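Local atomic coordinates of probable acetyltransferase (Pseudomonas aeruginosa PAO1, PDB entry 2EUI), a protein that is of unestablished function but probably transfers an acyl group from a coenzyme A thioester to an acceptor. Residues M1-H10 with V48-D58; S71-L81 with M106-V117. All coordinates share one frame; numbering follows the deposited sequence.

Contact 1 of 2, residues M1-H10 with V48-D58; sequences MRIVQATLEH and VIYLALADEED
R2 and L53 face one another as a hydrogen-bonded pair of two antiparallel strands, 2-5 and 48-53, and the arginine then reaches past its partner. Its CG lies anti to the backbone N (chi1 176°), and a bend at chi3 turns the guanidinium toward the loop after strand 48-53. There NH2 donates to the carbonyl oxygen of A54, NH2 to O 3.1 Å; the acceptor sits at the edge of the guanidinium, near its plane, while L53 CB lies over one face. The carboxylates of D55 and D58 may add some attraction, though neither forms a salt bridge with R2. V4 pairs with L51 in the same manner, L51 N to V4 O at 2.8 Å and V4 N to L51 O at 2.9 Å. One more bond follows, from A6 N to I49 O at 2.8 Å.

On the face shared by R2, V4, L51 and L53, CD1 of L51 meets the H10 ring at CD2, 3.5 Å away, and also CB of A6. T7 N donates to H10 ND1, which helps to fix the rotation of the imidazole. The other face carries I3, Q5, Y50 and A52. I3 splits its two branches along the neighbouring strand: CD1 lies 3.8 Å from A52 CB, and CG2 lies 3.9 Å from Y50 CB, the isoleucine and tyrosine side chains crossing at about a right angle.

This antiparallel pair of the first two strands forms the N-terminal edge of the mixed GNAT-type sheet: strand 2-5 is outermost within the chain and strand 60-71 flanks 48-53 on its other side. Helix 92-109 covers I3, Y50 and A52, with H102 edge-to-face on Y50, whereas L14 of helix 11-24 packs against I49 and L51.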
loop_
_atom_site.group_PDB
_atom_site.type_symbol
_atom_site.label_atom_id
_atom_site.label_comp_id
_atom_site.label_asym_id
_atom_site.label_seq_id
_atom_site.Cartn_x
_atom_site.Cartn_y
_atom_site.Cartn_z
HETATM N N MSE A 1 2.474 26.417 8.786
HETATM C CA MSE A 1 3.434 27.442 8.296
HETATM C C MSE A 1 4.760 26.786 7.959
HETATM O O MSE A 1 5.467 27.205 7.045
HETATM C CB MSE A 1 3.656 28.516 9.356
HETATM C CG MSE A 1 4.505 29.686 8.877
HETATM SE SE MSE A 1 4.311 31.223 10.069
HETATM C CE MSE A 1 2.376 31.513 9.827
ATOM N N ARG A 2 5.096 25.748 8.707
ATOM C CA ARG A 2 6.337 25.033 8.472
ATOM C C ARG A 2 6.071 23.524 8.493
ATOM O O ARG A 2 5.329 23.022 9.347
ATOM C CB ARG A 2 7.365 25.431 9.531
ATOM C CG ARG A 2 8.681 24.679 9.459
ATOM C CD ARG A 2 9.645 25.220 10.500
ATOM N NE ARG A 2 8.928 25.555 11.725
ATOM C CZ ARG A 2 9.296 25.155 12.939
ATOM N NH1 ARG A 2 10.385 24.408 13.097
ATOM N NH2 ARG A 2 8.558 25.481 13.993
ATOM N N ILE A 3 6.654 22.818 7.526
ATOM C CA ILE A 3 6.489 21.372 7.428
ATOM C C ILE A 3 7.809 20.702 7.762
ATOM O O ILE A 3 8.868 21.167 7.353
ATOM C CB ILE A 3 6.065 20.931 6.010
ATOM C CG1 ILE A 3 4.814 21.699 5.567
ATOM C CG2 ILE A 3 5.807 19.423 5.996
ATOM C CD1 ILE A 3 3.658 21.644 6.543
ATOM N N VAL A 4 7.739 19.606 8.505
ATOM C CA VAL A 4 8.933 18.880 8.908
ATOM C C VAL A 4 8.683 17.373 8.911
ATOM O O VAL A 4 7.579 16.921 9.232
ATOM C CB VAL A 4 9.379 19.346 10.318
ATOM C CG1 VAL A 4 9.977 18.194 11.115
ATOM C CG2 VAL A 4 10.386 20.468 10.180
ATOM N N GLN A 5 9.695 16.589 8.548
ATOM C CA GLN A 5 9.510 15.148 8.556
ATOM C C GLN A 5 9.627 14.574 9.958
ATOM O O GLN A 5 10.600 14.803 10.670
ATOM C CB GLN A 5 10.503 14.453 7.637
ATOM C CG GLN A 5 10.371 12.940 7.648
ATOM C CD GLN A 5 10.720 12.316 6.307
ATOM O OE1 GLN A 5 11.211 12.991 5.411
ATOM N NE2 GLN A 5 10.466 11.023 6.166
ATOM N N ALA A 6 8.606 13.833 10.359
ATOM C CA ALA A 6 8.588 13.223 11.669
ATOM C C ALA A 6 9.693 12.183 11.803
ATOM O O ALA A 6 9.959 11.417 10.881
ATOM C CB ALA A 6 7.236 12.576 11.915
ATOM N N THR A 7 10.349 12.185 12.954
ATOM C CA THR A 7 11.382 11.206 13.253
ATOM C C THR A 7 11.008 10.700 14.636
ATOM O O THR A 7 10.015 11.162 15.220
ATOM C CB THR A 7 12.800 11.823 13.306
ATOM O OG1 THR A 7 12.882 12.764 14.381
ATOM C CG2 THR A 7 13.120 12.523 12.009
ATOM N N LEU A 8 11.795 9.770 15.167
ATOM C CA LEU A 8 11.522 9.215 16.488
ATOM C C LEU A 8 11.377 10.319 17.542
ATOM O O LEU A 8 10.631 10.163 18.500
ATOM C CB LEU A 8 12.635 8.238 16.884
ATOM C CG LEU A 8 12.184 7.062 17.759
ATOM C CD1 LEU A 8 11.082 6.303 17.047
ATOM C CD2 LEU A 8 13.348 6.133 18.047
ATOM N N GLU A 9 12.069 11.440 17.343
ATOM C CA GLU A 9 12.015 12.563 18.277
ATOM C C GLU A 9 10.608 13.081 18.489
ATOM O O GLU A 9 10.219 13.373 19.618
ATOM C CB GLU A 9 12.855 13.741 17.780
ATOM C CG GLU A 9 14.310 13.446 17.464
ATOM C CD GLU A 9 14.937 14.546 16.606
ATOM O OE1 GLU A 9 14.898 15.717 17.040
ATOM O OE2 GLU A 9 15.456 14.239 15.504
ATOM N N HIS A 10 9.847 13.209 17.404
ATOM C CA HIS A 10 8.490 13.743 17.486
ATOM C C HIS A 10 7.412 12.791 17.999
ATOM O O HIS A 10 6.272 13.208 18.208
ATOM C CB HIS A 10 8.069 14.263 16.117
ATOM C CG HIS A 10 9.112 15.096 15.445
ATOM N ND1 HIS A 10 10.235 14.551 14.860
ATOM C CD2 HIS A 10 9.223 16.437 15.297
ATOM C CE1 HIS A 10 10.994 15.521 14.383
ATOM N NE2 HIS A 10 10.404 16.675 14.635
ATOM N N VAL A 48 6.487 7.799 5.594
ATOM C CA VAL A 48 6.951 9.170 5.665
ATOM C C VAL A 48 5.801 9.918 6.312
ATOM O O VAL A 48 4.679 9.890 5.810
ATOM C CB VAL A 48 7.212 9.772 4.265
ATOM C CG1 VAL A 48 7.672 11.213 4.394
ATOM C CG2 VAL A 48 8.245 8.956 3.532
ATOM N N ILE A 49 6.085 10.562 7.438
ATOM C CA ILE A 49 5.091 11.332 8.170
ATOM C C ILE A 49 5.477 12.808 8.162
ATOM O O ILE A 49 6.528 13.179 8.675
ATOM C CB ILE A 49 5.004 10.846 9.634
ATOM C CG1 ILE A 49 4.383 9.449 9.664
ATOM C CG2 ILE A 49 4.226 11.855 10.499
ATOM C CD1 ILE A 49 4.300 8.843 11.040
ATOM N N TYR A 50 4.636 13.651 7.573
ATOM C CA TYR A 50 4.922 15.080 7.551
ATOM C C TYR A 50 4.155 15.760 8.674
ATOM O O TYR A 50 3.005 15.426 8.940
ATOM C CB TYR A 50 4.539 15.702 6.204
ATOM C CG TYR A 50 5.411 15.261 5.058
ATOM C CD1 TYR A 50 6.789 15.481 5.077
ATOM C CD2 TYR A 50 4.868 14.584 3.969
ATOM C CE1 TYR A 50 7.607 15.029 4.041
ATOM C CE2 TYR A 50 5.673 14.128 2.926
ATOM C CZ TYR A 50 7.040 14.351 2.969
ATOM O OH TYR A 50 7.837 13.876 1.951
ATOM N N LEU A 51 4.820 16.705 9.331
ATOM C CA LEU A 51 4.243 17.447 10.443
ATOM C C LEU A 51 4.174 18.939 10.150
ATOM O O LEU A 51 5.180 19.545 9.778
ATOM C CB LEU A 51 5.084 17.252 11.715
ATOM C CG LEU A 51 5.335 15.830 12.216
ATOM C CD1 LEU A 51 6.288 15.838 13.413
ATOM C CD2 LEU A 51 4.005 15.193 12.566
ATOM N N ALA A 52 2.990 19.524 10.319
ATOM C CA ALA A 52 2.802 20.966 10.120
ATOM C C ALA A 52 2.971 21.627 11.485
ATOM O O ALA A 52 2.148 21.422 12.386
ATOM C CB ALA A 52 1.401 21.262 9.560
ATOM N N LEU A 53 4.036 22.411 11.639
ATOM C CA LEU A 53 4.313 23.086 12.909
ATOM C C LEU A 53 4.211 24.607 12.826
ATOM O O LEU A 53 4.678 25.219 11.859
ATOM C CB LEU A 53 5.708 22.713 13.406
ATOM C CG LEU A 53 6.099 21.237 13.347
ATOM C CD1 LEU A 53 7.398 21.017 14.134
ATOM C CD2 LEU A 53 4.962 20.376 13.905
ATOM N N ALA A 54 3.600 25.213 13.842
ATOM C CA ALA A 54 3.456 26.669 13.895
ATOM C C ALA A 54 4.867 27.252 13.932
ATOM O O ALA A 54 5.755 26.671 14.556
ATOM C CB ALA A 54 2.689 27.070 15.136
ATOM N N ASP A 55 5.078 28.392 13.276
ATOM C CA ASP A 55 6.413 28.982 13.233
ATOM C C ASP A 55 7.032 29.194 14.610
ATOM O O ASP A 55 8.178 28.799 14.846
ATOM C CB ASP A 55 6.413 30.316 12.475
ATOM C CG ASP A 55 7.795 30.668 11.891
ATOM O OD1 ASP A 55 8.776 29.956 12.213
ATOM O OD2 ASP A 55 7.891 31.653 11.114
ATOM N N GLU A 56 6.291 29.819 15.519
ATOM C CA GLU A 56 6.831 30.054 16.855
ATOM C C GLU A 56 7.330 28.756 17.488
ATOM O O GLU A 56 8.493 28.382 17.315
ATOM C CB GLU A 56 5.783 30.705 17.769
ATOM C CG GLU A 56 6.217 30.813 19.238
ATOM C CD GLU A 56 6.158 32.238 19.786
ATOM O OE1 GLU A 56 5.924 33.181 18.994
ATOM O OE2 GLU A 56 6.357 32.421 21.011
ATOM N N GLU A 57 6.444 28.063 18.204
ATOM C CA GLU A 57 6.809 26.820 18.885
ATOM C C GLU A 57 6.573 25.522 18.115
ATOM O O GLU A 57 6.138 25.520 16.956
ATOM C CB GLU A 57 6.098 26.723 20.245
ATOM C CG GLU A 57 4.968 27.729 20.476
ATOM C CD GLU A 57 3.840 27.630 19.455
ATOM O OE1 GLU A 57 3.676 26.549 18.844
ATOM O OE2 GLU A 57 3.109 28.634 19.284
ATOM N N ASP A 58 6.883 24.412 18.783
ATOM C CA ASP A 58 6.710 23.094 18.200
ATOM C C ASP A 58 5.337 22.536 18.561
ATOM O O ASP A 58 5.235 21.537 19.270
ATOM C CB ASP A 58 7.798 22.120 18.696
ATOM C CG ASP A 58 9.190 22.451 18.154
ATOM O OD1 ASP A 58 9.331 22.604 16.921
ATOM O OD2 ASP A 58 10.144 22.543 18.959
#

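Contact 2 of 2, residues S71-L81 with M106-V117; sequences SSLSLKRVWIL and MARETHAVRMRV
S71 brings its OG to 3.9 Å from NH1 of R114 at the turn where strand 60-71 gives way to the next. The hairpin enters the strand through a G1 beta bulge, with L75 and K76 opposite S71, and K76 extends toward the H111 carbonyl with NZ 3.7 Å from O. R77 takes hold through its backbone: its carbonyl oxygen accepts from V113 N at 2.8 Å, and a water links R77 N to H111 O.

All three elements of a beta-alpha-beta unit meet here. Helix 92-109 ends in a Schellman motif with H111 as its C-prime residue, the chain turns at V113, and strand 114-117 runs parallel to 76-81, the pairing of the fourth and fifth strands expected in a GNAT fold.

V78 rests its methyls against CG of R114. The W79 backbone bonds twice to the one neighbouring strand, its N to R114 O and its O receiving R116 N at 2.8 Å. With CG beside the backbone N (chi1 -74°), the indole lies between R77 CD on one face and selenomethionine M106 on the other. This is a Met-aromatic contact: SE stands 3.9 Å from the centroid of the W79 six-membered ring, 27° off its normal. A112 CB touches the indole edge at CD1, 3.6 Å away. Beyond I80, L81 N donates to R116 O, and the L81 side chain joins V117 against F135 and Y130.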
loop_
_atom_site.group_PDB
_atom_site.type_symbol
_atom_site.label_atom_id
_atom_site.label_comp_id
_atom_site.label_asym_id
_atom_site.label_seq_id
_atom_site.Cartn_x
_atom_site.Cartn_y
_atom_site.Cartn_z
ATOM N N SER A 71 5.168 -0.119 -8.427
ATOM C CA SER A 71 4.362 -0.646 -9.516
ATOM C C SER A 71 5.290 -1.611 -10.245
ATOM O O SER A 71 6.325 -1.207 -10.777
ATOM C CB SER A 71 3.925 0.479 -10.452
ATOM O OG SER A 71 3.151 -0.048 -11.513
ATOM N N SER A 72 4.944 -2.890 -10.247
ATOM C CA SER A 72 5.793 -3.877 -10.914
ATOM C C SER A 72 5.753 -3.668 -12.419
ATOM O O SER A 72 6.750 -3.869 -13.110
ATOM C CB SER A 72 5.344 -5.305 -10.575
ATOM O OG SER A 72 5.563 -5.609 -9.206
ATOM N N LEU A 73 4.595 -3.251 -12.914
ATOM C CA LEU A 73 4.410 -3.008 -14.327
ATOM C C LEU A 73 5.348 -1.947 -14.893
ATOM O O LEU A 73 6.098 -2.228 -15.825
ATOM C CB LEU A 73 2.956 -2.631 -14.592
ATOM C CG LEU A 73 2.087 -3.746 -15.174
ATOM C CD1 LEU A 73 2.418 -5.065 -14.514
ATOM C CD2 LEU A 73 0.621 -3.396 -15.006
ATOM N N SER A 74 5.334 -0.739 -14.333
ATOM C CA SER A 74 6.197 0.319 -14.857
ATOM C C SER A 74 7.504 0.501 -14.101
ATOM O O SER A 74 8.207 1.488 -14.299
ATOM C CB SER A 74 5.447 1.663 -14.935
ATOM O OG SER A 74 5.203 2.214 -13.659
ATOM N N LEU A 75 7.826 -0.455 -13.240
ATOM C CA LEU A 75 9.078 -0.429 -12.483
ATOM C C LEU A 75 9.373 0.908 -11.839
ATOM O O LEU A 75 10.519 1.339 -11.785
ATOM C CB LEU A 75 10.244 -0.806 -13.395
ATOM C CG LEU A 75 10.022 -2.090 -14.180
ATOM C CD1 LEU A 75 11.061 -2.231 -15.263
ATOM C CD2 LEU A 75 10.042 -3.260 -13.209
ATOM N N LYS A 76 8.331 1.557 -11.345
ATOM C CA LYS A 76 8.485 2.845 -10.704
ATOM C C LYS A 76 7.810 2.882 -9.323
ATOM O O LYS A 76 7.036 1.980 -8.952
ATOM C CB LYS A 76 7.908 3.932 -11.612
ATOM C CG LYS A 76 8.725 4.247 -12.851
ATOM C CD LYS A 76 7.946 5.172 -13.772
ATOM C CE LYS A 76 8.860 6.138 -14.529
ATOM N NZ LYS A 76 9.557 7.120 -13.626
ATOM N N ARG A 77 8.125 3.932 -8.565
ATOM C CA ARG A 77 7.590 4.145 -7.225
ATOM C C ARG A 77 6.110 4.539 -7.257
ATOM O O ARG A 77 5.610 5.004 -8.275
ATOM C CB ARG A 77 8.406 5.249 -6.538
ATOM C CG ARG A 77 7.747 5.880 -5.318
ATOM C CD ARG A 77 7.916 5.018 -4.090
ATOM N NE ARG A 77 9.304 5.013 -3.635
ATOM C CZ ARG A 77 9.765 4.203 -2.690
ATOM N NH1 ARG A 77 8.945 3.336 -2.115
ATOM N NH2 ARG A 77 11.034 4.267 -2.310
ATOM N N VAL A 78 5.425 4.316 -6.140
ATOM C CA VAL A 78 4.023 4.679 -5.960
ATOM C C VAL A 78 3.909 5.110 -4.502
ATOM O O VAL A 78 4.598 4.562 -3.636
ATOM C CB VAL A 78 3.052 3.500 -6.162
ATOM C CG1 VAL A 78 1.645 3.912 -5.735
ATOM C CG2 VAL A 78 3.049 3.069 -7.601
ATOM N N TRP A 79 3.054 6.090 -4.226
ATOM C CA TRP A 79 2.880 6.552 -2.860
ATOM C C TRP A 79 1.447 6.380 -2.394
ATOM O O TRP A 79 0.520 6.922 -2.989
ATOM C CB TRP A 79 3.303 8.020 -2.717
ATOM C CG TRP A 79 4.779 8.202 -2.745
ATOM C CD1 TRP A 79 5.537 8.621 -3.799
ATOM C CD2 TRP A 79 5.694 7.878 -1.699
ATOM N NE1 TRP A 79 6.871 8.566 -3.478
ATOM C CE2 TRP A 79 6.996 8.104 -2.192
ATOM C CE3 TRP A 79 5.544 7.392 -0.394
ATOM C CZ2 TRP A 79 8.142 7.884 -1.420
ATOM C CZ3 TRP A 79 6.686 7.171 0.372
ATOM C CH2 TRP A 79 7.964 7.409 -0.148
ATOM N N ILE A 80 1.274 5.597 -1.335
ATOM C CA ILE A 80 -0.034 5.366 -0.767
ATOM C C ILE A 80 -0.227 6.464 0.265
ATOM O O ILE A 80 0.640 6.696 1.110
ATOM C CB ILE A 80 -0.114 4.010 -0.046
ATOM C CG1 ILE A 80 0.225 2.873 -1.009
ATOM C CG2 ILE A 80 -1.499 3.810 0.522
ATOM C CD1 ILE A 80 0.070 1.495 -0.391
ATOM N N LEU A 81 -1.355 7.153 0.185
ATOM C CA LEU A 81 -1.661 8.221 1.120
ATOM C C LEU A 81 -2.750 7.699 2.039
ATOM O O LEU A 81 -3.914 7.637 1.655
ATOM C CB LEU A 81 -2.156 9.444 0.356
ATOM C CG LEU A 81 -2.496 10.726 1.116
ATOM C CD1 LEU A 81 -1.287 11.218 1.921
ATOM C CD2 LEU A 81 -2.932 11.774 0.102
HETATM N N MSE A 106 6.711 15.833 -3.095
HETATM C CA MSE A 106 7.687 14.800 -2.775
HETATM C C MSE A 106 7.532 13.645 -3.756
HETATM O O MSE A 106 8.524 13.173 -4.301
HETATM C CB MSE A 106 7.514 14.307 -1.339
HETATM C CG MSE A 106 8.498 13.216 -0.933
HETATM SE SE MSE A 106 7.770 11.431 -1.012
HETATM C CE MSE A 106 8.263 10.995 -2.754
ATOM N N ALA A 107 6.297 13.201 -3.989
ATOM C CA ALA A 107 6.049 12.102 -4.922
ATOM C C ALA A 107 6.679 12.420 -6.277
ATOM O O ALA A 107 7.325 11.567 -6.900
ATOM C CB ALA A 107 4.547 11.862 -5.081
ATOM N N ARG A 108 6.482 13.657 -6.726
ATOM C CA ARG A 108 7.034 14.120 -7.988
ATOM C C ARG A 108 8.546 14.017 -7.899
ATOM O O ARG A 108 9.180 13.371 -8.727
ATOM C CB ARG A 108 6.630 15.575 -8.258
ATOM C CG ARG A 108 5.160 15.763 -8.607
ATOM C CD ARG A 108 4.898 17.176 -9.110
ATOM N NE ARG A 108 3.504 17.391 -9.511
ATOM C CZ ARG A 108 2.894 16.754 -10.514
ATOM N NH1 ARG A 108 3.556 15.846 -11.228
ATOM N NH2 ARG A 108 1.623 17.032 -10.811
ATOM N N GLU A 109 9.123 14.645 -6.881
ATOM C CA GLU A 109 10.565 14.612 -6.701
ATOM C C GLU A 109 11.161 13.199 -6.766
ATOM O O GLU A 109 12.304 13.022 -7.183
ATOM C CB GLU A 109 10.929 15.262 -5.369
ATOM C CG GLU A 109 10.807 16.778 -5.361
ATOM C CD GLU A 109 11.025 17.377 -3.974
ATOM O OE1 GLU A 109 11.880 16.845 -3.222
ATOM O OE2 GLU A 109 10.348 18.383 -3.648
ATOM N N THR A 110 10.393 12.192 -6.362
ATOM C CA THR A 110 10.893 10.816 -6.372
ATOM C C THR A 110 10.427 9.998 -7.562
ATOM O O THR A 110 10.446 8.767 -7.520
ATOM C CB THR A 110 10.499 10.050 -5.099
ATOM O OG1 THR A 110 9.075 10.094 -4.938
ATOM C CG2 THR A 110 11.189 10.642 -3.887
ATOM N N HIS A 111 9.995 10.683 -8.612
ATOM C CA HIS A 111 9.567 10.018 -9.828
ATOM C C HIS A 111 8.557 8.901 -9.585
ATOM O O HIS A 111 8.738 7.771 -10.047
ATOM C CB HIS A 111 10.804 9.472 -10.542
ATOM C CG HIS A 111 11.922 10.462 -10.624
ATOM N ND1 HIS A 111 11.843 11.608 -11.384
ATOM C CD2 HIS A 111 13.102 10.531 -9.959
ATOM C CE1 HIS A 111 12.922 12.346 -11.181
ATOM N NE2 HIS A 111 13.701 11.715 -10.319
ATOM N N ALA A 112 7.492 9.216 -8.856
ATOM C CA ALA A 112 6.461 8.233 -8.578
ATOM C C ALA A 112 5.551 8.180 -9.792
ATOM O O ALA A 112 5.352 9.186 -10.457
ATOM C CB ALA A 112 5.673 8.641 -7.354
ATOM N N VAL A 113 5.015 7.007 -10.101
ATOM C CA VAL A 113 4.116 6.880 -11.241
ATOM C C VAL A 113 2.805 7.512 -10.831
ATOM O O VAL A 113 2.159 8.218 -11.607
ATOM C CB VAL A 113 3.811 5.400 -11.590
ATOM C CG1 VAL A 113 3.066 5.315 -12.917
ATOM C CG2 VAL A 113 5.087 4.604 -11.638
ATOM N N ARG A 114 2.418 7.252 -9.588
ATOM C CA ARG A 114 1.163 7.767 -9.063
ATOM C C ARG A 114 1.126 7.759 -7.541
ATOM O O ARG A 114 2.066 7.331 -6.871
ATOM C CB ARG A 114 0.002 6.912 -9.589
ATOM C CG ARG A 114 0.002 5.482 -9.046
ATOM C CD ARG A 114 -1.059 4.628 -9.703
ATOM N NE ARG A 114 -0.798 4.490 -11.129
ATOM C CZ ARG A 114 -0.191 3.449 -11.693
ATOM N NH1 ARG A 114 0.219 2.426 -10.952
ATOM N NH2 ARG A 114 0.024 3.449 -13.003
HETATM N N MSE A 115 0.016 8.256 -7.022
HETATM C CA MSE A 115 -0.250 8.295 -5.606
HETATM C C MSE A 115 -1.604 7.626 -5.558
HETATM O O MSE A 115 -2.446 7.863 -6.427
HETATM C CB MSE A 115 -0.376 9.727 -5.100
HETATM C CG MSE A 115 0.931 10.443 -4.829
HETATM SE SE MSE A 115 0.561 12.160 -4.011
HETATM C CE MSE A 115 0.725 11.669 -2.147
ATOM N N ARG A 116 -1.808 6.780 -4.559
ATOM C CA ARG A 116 -3.063 6.067 -4.409
ATOM C C ARG A 116 -3.579 6.302 -2.992
ATOM O O ARG A 116 -2.817 6.266 -2.026
ATOM C CB ARG A 116 -2.824 4.574 -4.688
ATOM C CG ARG A 116 -4.002 3.643 -4.419
ATOM C CD ARG A 116 -4.153 3.303 -2.921
ATOM N NE ARG A 116 -5.067 2.182 -2.677
ATOM C CZ ARG A 116 -4.850 0.928 -3.090
ATOM N NH1 ARG A 116 -3.745 0.623 -3.774
ATOM N NH2 ARG A 116 -5.736 -0.026 -2.814
ATOM N N VAL A 117 -4.873 6.572 -2.874
ATOM C CA VAL A 117 -5.477 6.801 -1.571
ATOM C C VAL A 117 -6.718 5.927 -1.425
ATOM O O VAL A 117 -7.409 5.638 -2.396
ATOM C CB VAL A 117 -5.873 8.298 -1.376
ATOM C CG1 VAL A 117 -7.007 8.657 -2.301
ATOM C CG2 VAL A 117 -6.276 8.552 0.060
HETATM O O HOH W 1 10.507 5.540 -9.271
#

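Contact 1 closes along the chain before contact 2 opens, and their centres lie about 23 Å apart on one mixed sheet. Contact 1 joins the first two strands in its order, contact 2 the last two, with strand 60-71 between them. Helix 92-109 spans both: its H102 covers contact 1, while M106, in its last turn, belongs to contact 2 and also touches Y50. V48 CG2, 4.0 Å from W79 CZ3, makes a second direct link. The two borders differ: no other chain of the assembly touches contact 1, whereas strand 112-120 of contact 2 pairs antiparallel with a strand of the second subunit, carrying the sheet across the dimer.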